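Local coordinates for protein chitinase (Paenibacillus sp. FPU-7, PDB 5GZT) that probably catalyses the random endo-hydrolysis of the beta-1,4 linkages between N-acetylglucosamine units in chitin and chitodextrins, at residues B[363-368]-B[399-404]. Sequence-based numbering, arbitrary orientation.
Sequences VLVSIG and YNLDGI
Val363 and Asp402 grip each other through two hydrogen bonds, both made by the backbone of Val363. Its N-H runs to Asp402 OD2 at 2.9 Å, nearly straight and using the anti lone pair of that oxygen, while its carbonyl O takes the amide of Asp402. The side chain of Asp402 has CG anti to its own carbonyl carbon (chi1 -60°), which swings the carboxylate back to the Val363 amide. Lys355 forms a salt bridge with the same OD2 and Lys449 one with OD1. Replacing Asp402 by alanine is likely to leave the Val363 amide without its acceptor and the two lysines without their shared counter-charge. Leu401 follows the Schellman motif at Asn400 that ends helix 382-398. Its CB rests 3.4 Å from Val363 O, and CG stays 4.2 Å from that same oxygen before the two methyls part, CD2 meeting Val363 CG1 and CD1 lying 3.6 Å from Val365 CB, where the two side chains cross at about a right angle. Strands 362-368 and 403-407 are parallel neighbours in the beta/alpha (TIM) barrel of the family 18 glycoside hydrolases, and the connection between them contains helix 382-398. Pairing of the strands continues with a weak bond from Val365 N to Gly403 O, at 3.4 Å. Leu364 lays CB and CG against the Gly403 peptide group, and its CD2 reaches Ile404 N at 3.7 Å. Gly403 has backbone angles that by themselves call for glycine, and Leu364 CD2 lies close against it. Further along, Ile367 CD1 touches Ile404 CG2 at 3.7 Å, and Ile404 also packs on Ala392 and Leu393 of helix 382-398.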
# COMPACT_ATOMS: atom_id res chain seq x y z
N VAL B 363 9.78 -0.28 3.01
CA VAL B 363 9.80 1.06 3.52
C VAL B 363 10.55 1.92 2.57
O VAL B 363 11.70 1.64 2.33
CB VAL B 363 10.44 1.17 4.92
CG1 VAL B 363 10.36 2.61 5.41
CG2 VAL B 363 9.79 0.23 5.95
N LEU B 364 9.95 2.99 2.06
CA LEU B 364 10.64 3.89 1.17
C LEU B 364 10.76 5.27 1.74
O LEU B 364 9.97 5.66 2.58
CB LEU B 364 9.96 3.99 -0.16
CG LEU B 364 10.00 2.78 -1.15
CD1 LEU B 364 9.14 1.60 -0.72
CD2 LEU B 364 9.55 3.26 -2.49
N VAL B 365 11.71 6.04 1.23
CA VAL B 365 11.83 7.40 1.62
C VAL B 365 11.11 8.14 0.57
O VAL B 365 11.36 7.91 -0.60
CB VAL B 365 13.29 7.94 1.74
CG1 VAL B 365 14.14 7.68 0.50
CG2 VAL B 365 13.25 9.46 1.94
N SER B 366 10.23 9.06 0.98
CA SER B 366 9.59 9.92 0.05
C SER B 366 10.21 11.29 0.15
O SER B 366 10.30 11.89 1.21
CB SER B 366 8.05 9.93 0.32
OG SER B 366 7.45 10.86 -0.54
N ILE B 367 10.60 11.84 -0.98
CA ILE B 367 11.40 13.04 -0.96
C ILE B 367 10.62 14.11 -1.50
O ILE B 367 10.20 13.97 -2.60
CB ILE B 367 12.69 12.86 -1.84
CG1 ILE B 367 13.49 11.67 -1.29
CG2 ILE B 367 13.52 14.16 -1.81
CD1 ILE B 367 14.57 11.17 -2.21
N GLY B 368 10.45 15.23 -0.78
CA GLY B 368 9.74 16.37 -1.36
C GLY B 368 8.49 16.71 -0.53
O GLY B 368 8.60 16.92 0.71
N TYR B 399 19.52 4.38 5.88
CA TYR B 399 18.43 3.84 6.74
C TYR B 399 17.90 2.46 6.37
O TYR B 399 16.94 1.99 6.99
CB TYR B 399 17.32 4.87 6.84
CG TYR B 399 17.84 6.21 7.35
CD1 TYR B 399 18.19 6.36 8.68
CD2 TYR B 399 17.98 7.28 6.51
CE1 TYR B 399 18.64 7.58 9.17
CE2 TYR B 399 18.45 8.49 6.96
CZ TYR B 399 18.76 8.64 8.30
OH TYR B 399 19.24 9.83 8.76
N ASN B 400 18.58 1.78 5.44
CA ASN B 400 18.23 0.41 5.03
C ASN B 400 16.82 0.31 4.40
O ASN B 400 16.05 -0.60 4.67
CB ASN B 400 18.32 -0.57 6.21
CG ASN B 400 19.74 -0.63 6.80
OD1 ASN B 400 20.76 -0.75 6.08
ND2 ASN B 400 19.81 -0.57 8.12
N LEU B 401 16.53 1.26 3.55
CA LEU B 401 15.21 1.35 2.91
C LEU B 401 15.18 0.54 1.62
O LEU B 401 16.23 0.16 1.05
CB LEU B 401 14.89 2.82 2.62
CG LEU B 401 15.00 3.74 3.84
CD1 LEU B 401 14.71 5.16 3.45
CD2 LEU B 401 14.12 3.27 5.01
N ASP B 402 13.96 0.36 1.13
CA ASP B 402 13.69 -0.48 0.03
C ASP B 402 13.46 0.26 -1.23
O ASP B 402 13.15 -0.34 -2.26
CB ASP B 402 12.52 -1.34 0.37
CG ASP B 402 12.77 -2.20 1.58
OD1 ASP B 402 13.66 -3.08 1.49
OD2 ASP B 402 12.07 -2.06 2.62
N GLY B 403 13.65 1.57 -1.24
CA GLY B 403 13.44 2.31 -2.47
C GLY B 403 13.22 3.78 -2.24
O GLY B 403 13.32 4.24 -1.12
N ILE B 404 12.92 4.50 -3.31
CA ILE B 404 12.87 5.95 -3.29
C ILE B 404 11.60 6.34 -4.04
O ILE B 404 11.33 5.83 -5.18
CB ILE B 404 14.03 6.59 -4.09
CG1 ILE B 404 15.40 6.29 -3.43
CG2 ILE B 404 13.93 8.10 -4.20
CD1 ILE B 404 16.58 6.68 -4.34